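Local structure of BB1 (Synthetic construct, 6D0T) at residues V2-Y7 against Y64-E69; F14-S19 against V92-S97. The protein is a de novo designed antiparallel beta-barrel, probably intended as a scaffold toward fluorescence activation. All blocks are in the same frame, centred on the assembly; numbering follows the deposited sequence. Where two conformers were deposited one is given.

Both contacts belong to one closed antiparallel barrel, and their centres lie about 18 Å apart. Contact 1 sets the N-terminal residues and helix 4-7 against Y66, in the segment leading into strand 67-72, at one end of the barrel; contact 2 joins strands 10-18 and 89-96 within its interior. Strand 10-18 is the next element after helix 4-7. The spatial connection is F68, two residues after Y66, whose ring reaches the aromatic pair of contact 2: F68 CE2 is 3.7 Å from F94 CD1, and F68 CZ is 4.1 Å from F16 CZ. F68 thus links segment 64-69 to the interior packing of contact 2, although it takes no part in contact 1 itself.

Contact 1 of 2, residues V2-Y7 against Y64-E69; sequences VDAAQY and YEYRFE
Y66 meets V2 and A4 where the N-terminal segment, leading into the short helix 4-7, packs against one end of the closed antiparallel barrel. Most of the buried surface belongs to Y66. Its CG lies anti to its carbonyl carbon (chi1 -80°), extending the ring toward the N-terminal segment, where the hydroxyl donates to the backbone carbonyl of V2, with OH and O 2.7 Å apart. That oxygen sits at the ring edge, near the ring plane, yet the donor stands 36° out of the carbonyl plane, so the bond misses the lone-pair direction. Apolar contacts flank it: V2 CG2 is 3.9 Å from Y66 CE2, and A4 CB is 3.7 Å from Y66 CE1. A4 N also comes close to the hydroxyl, but the angle is too poor for a hydrogen bond. The tyrosine ring is further packed by F8, edge-to-face, and by I58 and L82, while A4 touches I38 and V2 touches V84. V2 and A4 thus touch strands 77-86 and 37-46 as well as Y66. Just before the helix, D3 is the N-cap residue: its OD1 accepts from Q6 N at 3.0 Å, met on the anti side and 26° out of the carboxylate plane.

Contact 2 of 2, residues F14-S19 against V92-S97; sequences FRFRSS and VRFKSS
F94 points the edge of its ring at a face of F16, a T-shaped (edge-to-face) pair with centroids 5.0 Å apart and planes at 75°. The leading atoms are CE1 and CZ: F94 CE1 stands 3.7 Å above the F16 plane, displaced toward the rim, and F94 CZ approaches F16 CD2 to 3.6 Å. On the opposite face of F16, F14 CD1 lies 3.5 Å above the plane and over the ring centre, so both faces of this phenylalanine carry an aromatic neighbour. V92 adds a methyl group: its CG2 is 3.7 Å from F16 CE1 and also lies in the plane of the F94 ring, at its edge. This methyl thus borders both rings. In F94, CG sits between the backbone N and the carbonyl carbon; this chi1 of 59° carries the ring to F16, and chi2 of -96° sets its turn, with CE1 and CZ leading. No hydrogen bond joins the two segments. W78 packs against both phenylalanine rings, and Y102 meets F94 at a shallow interplanar angle. The segments are not adjacent in the sheet: strand 101-108 pairs with each of their strands, including backbone hydrogen bonds between R15 and E105 and between R17 and S103. F14, F16, V92 and F94 are buried while the neighbouring R15, R17, R93 and K95 are exposed, the inside-outside pattern of an eight-stranded antiparallel beta-barrel with a packed interior.

Contact 1 of 2, residues V2-Y7 against Y64-E69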
# COMPACT_ATOMS: atom_id res chain seq x y z
N VAL A 2 6.75 -14.67 0.65
CA VAL A 2 7.74 -14.03 -0.18
C VAL A 2 8.82 -13.42 0.69
O VAL A 2 8.61 -13.05 1.85
CB VAL A 2 7.10 -12.95 -1.08
CG1 VAL A 2 5.98 -13.54 -1.95
CG2 VAL A 2 6.63 -11.71 -0.29
N ASP A 3 9.99 -13.25 0.07
CA ASP A 3 11.12 -12.52 0.60
C ASP A 3 10.89 -11.05 0.30
O ASP A 3 10.73 -10.67 -0.86
CB ASP A 3 12.40 -13.04 -0.05
CG ASP A 3 13.64 -12.33 0.39
OD1 ASP A 3 13.77 -11.10 0.11
OD2 ASP A 3 14.52 -13.01 0.98
N ALA A 4 10.83 -10.22 1.34
CA ALA A 4 10.33 -8.86 1.16
C ALA A 4 11.15 -8.10 0.12
O ALA A 4 10.60 -7.42 -0.77
CB ALA A 4 10.34 -8.11 2.49
N ALA A 5 12.47 -8.12 0.26
CA ALA A 5 13.29 -7.31 -0.63
C ALA A 5 13.45 -7.91 -2.01
O ALA A 5 13.78 -7.18 -2.94
CB ALA A 5 14.66 -7.06 0.01
N GLN A 6 13.25 -9.22 -2.16
CA GLN A 6 13.16 -9.81 -3.48
C GLN A 6 11.87 -9.39 -4.20
O GLN A 6 11.89 -9.06 -5.38
CB GLN A 6 13.22 -11.34 -3.38
CG GLN A 6 13.09 -12.02 -4.75
CD GLN A 6 13.16 -13.54 -4.65
OE1 GLN A 6 12.91 -14.13 -3.60
NE2 GLN A 6 13.43 -14.19 -5.77
N TYR A 7 10.74 -9.43 -3.51
CA TYR A 7 9.45 -9.41 -4.15
C TYR A 7 8.86 -8.00 -4.30
O TYR A 7 8.38 -7.65 -5.39
CB TYR A 7 8.47 -10.30 -3.37
CG TYR A 7 7.07 -10.25 -3.94
CD1 TYR A 7 6.16 -9.33 -3.47
CD2 TYR A 7 6.67 -11.10 -4.96
CE1 TYR A 7 4.92 -9.22 -4.01
CE2 TYR A 7 5.43 -11.02 -5.51
CZ TYR A 7 4.53 -10.08 -5.02
OH TYR A 7 3.27 -9.96 -5.56
N TYR A 64 3.42 -13.58 11.71
CA TYR A 64 2.34 -14.13 10.90
C TYR A 64 2.22 -13.49 9.52
O TYR A 64 1.77 -14.15 8.57
CB TYR A 64 0.99 -13.96 11.60
CG TYR A 64 0.91 -14.49 13.01
CD1 TYR A 64 0.28 -13.75 13.99
CD2 TYR A 64 1.39 -15.74 13.34
CE1 TYR A 64 0.15 -14.23 15.29
CE2 TYR A 64 1.26 -16.24 14.63
CZ TYR A 64 0.64 -15.46 15.60
OH TYR A 64 0.50 -15.92 16.89
N GLU A 65 2.53 -12.21 9.40
CA GLU A 65 2.08 -11.52 8.21
C GLU A 65 2.82 -10.19 8.10
O GLU A 65 3.34 -9.66 9.08
CB GLU A 65 0.57 -11.28 8.24
CG GLU A 65 0.14 -10.29 9.25
CD GLU A 65 -1.37 -10.35 9.49
OE1 GLU A 65 -2.09 -10.94 8.65
OE2 GLU A 65 -1.82 -9.82 10.53
N TYR A 66 2.85 -9.67 6.88
CA TYR A 66 3.50 -8.38 6.64
C TYR A 66 2.66 -7.24 7.19
O TYR A 66 1.43 -7.25 7.08
CB TYR A 66 3.74 -8.17 5.13
CG TYR A 66 4.95 -8.91 4.60
CD1 TYR A 66 6.22 -8.44 4.89
CD2 TYR A 66 4.83 -10.07 3.87
CE1 TYR A 66 7.30 -9.07 4.46
CE2 TYR A 66 5.95 -10.74 3.44
CZ TYR A 66 7.19 -10.22 3.75
OH TYR A 66 8.36 -10.81 3.35
N ARG A 67 3.34 -6.25 7.78
CA ARG A 67 2.74 -4.99 8.22
C ARG A 67 2.73 -4.00 7.07
O ARG A 67 3.74 -3.85 6.37
CB ARG A 67 3.51 -4.40 9.40
CG ARG A 67 3.01 -3.02 9.85
CD ARG A 67 3.85 -2.48 10.99
NE ARG A 67 3.45 -1.12 11.34
CZ ARG A 67 3.90 -0.03 10.72
N PHE A 68 1.62 -3.32 6.88
CA PHE A 68 1.47 -2.32 5.84
C PHE A 68 1.04 -1.00 6.47
O PHE A 68 0.12 -0.98 7.28
CB PHE A 68 0.42 -2.78 4.82
CG PHE A 68 -0.03 -1.71 3.91
CD1 PHE A 68 0.76 -1.28 2.88
CD2 PHE A 68 -1.29 -1.15 4.07
CE1 PHE A 68 0.31 -0.30 2.02
CE2 PHE A 68 -1.73 -0.15 3.22
CZ PHE A 68 -0.94 0.25 2.19
N GLU A 69 1.72 0.09 6.11
CA GLU A 69 1.31 1.41 6.56
C GLU A 69 1.57 2.44 5.46
O GLU A 69 2.55 2.35 4.72
CB GLU A 69 2.02 1.78 7.87
CG GLU A 69 3.48 1.84 7.78

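Contact 2 of 2, residues F14-S19 against V92-S97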
# COMPACT_ATOMS: atom_id res chain seq x y z
N PHE A 14 -2.07 1.15 -7.65
CA PHE A 14 -2.93 0.75 -6.54
C PHE A 14 -4.34 1.29 -6.68
O PHE A 14 -4.59 2.31 -7.35
CB PHE A 14 -2.35 1.17 -5.17
CG PHE A 14 -2.44 2.66 -4.86
CD1 PHE A 14 -3.53 3.17 -4.17
CD2 PHE A 14 -1.40 3.51 -5.17
CE1 PHE A 14 -3.59 4.51 -3.82
CE2 PHE A 14 -1.46 4.86 -4.83
CZ PHE A 14 -2.53 5.35 -4.15
N ARG A 15 -5.28 0.56 -6.08
CA ARG A 15 -6.66 1.01 -5.92
C ARG A 15 -7.11 0.56 -4.55
O ARG A 15 -7.02 -0.63 -4.23
CB ARG A 15 -7.58 0.44 -7.00
CG ARG A 15 -9.01 0.99 -6.90
CD ARG A 15 -9.96 0.07 -6.13
NE ARG A 15 -10.46 -1.00 -6.98
CZ ARG A 15 -11.54 -0.91 -7.75
NH1 ARG A 15 -11.89 -1.94 -8.50
NH2 ARG A 15 -12.27 0.20 -7.78
N PHE A 16 -7.55 1.50 -3.73
CA PHE A 16 -8.04 1.22 -2.39
C PHE A 16 -9.48 1.73 -2.29
O PHE A 16 -9.76 2.84 -2.75
CB PHE A 16 -7.23 1.92 -1.29
CG PHE A 16 -5.74 1.64 -1.29
CD1 PHE A 16 -5.20 0.45 -1.75
CD2 PHE A 16 -4.89 2.59 -0.75
CE1 PHE A 16 -3.83 0.23 -1.68
CE2 PHE A 16 -3.54 2.37 -0.68
CZ PHE A 16 -3.02 1.17 -1.17
N ARG A 17 -10.37 0.97 -1.67
CA ARG A 17 -11.76 1.37 -1.58
C ARG A 17 -12.33 1.01 -0.21
O ARG A 17 -12.09 -0.08 0.31
CB ARG A 17 -12.60 0.73 -2.68
CG ARG A 17 -14.04 1.24 -2.74
CD ARG A 17 -14.79 0.53 -3.84
NE ARG A 17 -16.19 0.94 -3.89
CZ ARG A 17 -16.70 1.85 -4.72
NH1 ARG A 17 -15.93 2.49 -5.61
NH2 ARG A 17 -17.99 2.13 -4.66
N SER A 18 -13.09 1.93 0.36
CA SER A 18 -13.64 1.69 1.68
C SER A 18 -15.05 1.16 1.55
O SER A 18 -15.67 1.21 0.49
CB SER A 18 -13.63 2.96 2.52
OG SER A 18 -14.64 3.81 2.08
N SER A 19 -15.56 0.64 2.66
CA SER A 19 -16.89 0.08 2.65
C SER A 19 -17.94 1.14 2.35
O SER A 19 -19.02 0.79 1.86
CB SER A 19 -17.17 -0.61 3.99
OG SER A 19 -17.01 0.28 5.09
N VAL A 92 -4.64 -5.83 -0.08
CA VAL A 92 -4.41 -5.15 1.18
C VAL A 92 -5.73 -4.98 1.93
O VAL A 92 -6.80 -4.89 1.33
CB VAL A 92 -3.70 -3.78 1.02
CG1 VAL A 92 -2.40 -3.93 0.29
CG2 VAL A 92 -4.57 -2.77 0.31
N ARG A 93 -5.63 -4.95 3.25
CA ARG A 93 -6.76 -4.67 4.14
C ARG A 93 -6.25 -3.75 5.24
O ARG A 93 -5.25 -4.05 5.89
CB ARG A 93 -7.32 -5.97 4.71
CG ARG A 93 -8.53 -5.81 5.59
CD ARG A 93 -9.78 -5.63 4.80
NE ARG A 93 -10.97 -5.61 5.65
N PHE A 94 -6.91 -2.61 5.44
CA PHE A 94 -6.36 -1.68 6.42
C PHE A 94 -7.45 -0.80 7.01
O PHE A 94 -8.54 -0.66 6.47
CB PHE A 94 -5.23 -0.80 5.82
CG PHE A 94 -5.65 0.07 4.63
CD1 PHE A 94 -5.42 -0.37 3.34
CD2 PHE A 94 -6.17 1.34 4.81
CE1 PHE A 94 -5.75 0.44 2.25
CE2 PHE A 94 -6.51 2.15 3.71
CZ PHE A 94 -6.31 1.71 2.46
N LYS A 95 -7.11 -0.24 8.18
CA LYS A 95 -7.91 0.75 8.87
C LYS A 95 -7.34 2.14 8.62
O LYS A 95 -6.13 2.32 8.49
CB LYS A 95 -7.94 0.52 10.38
CG LYS A 95 -8.40 -0.85 10.85
CD LYS A 95 -9.92 -0.97 10.83
CE LYS A 95 -10.40 -2.05 11.80
NZ LYS A 95 -9.85 -3.38 11.43
N SER A 96 -8.23 3.10 8.53
CA SER A 96 -7.89 4.49 8.32
C SER A 96 -8.15 5.30 9.59
O SER A 96 -9.02 4.97 10.41
CB SER A 96 -8.70 5.05 7.15
OG SER A 96 -8.38 6.41 6.89
N SER A 97 -7.36 6.37 9.74
CA SER A 97 -7.53 7.29 10.86
C SER A 97 -8.88 7.99 10.84
O SER A 97 -9.30 8.52 11.87
CB SER A 97 -6.43 8.35 10.84
OG SER A 97 -6.29 8.91 9.53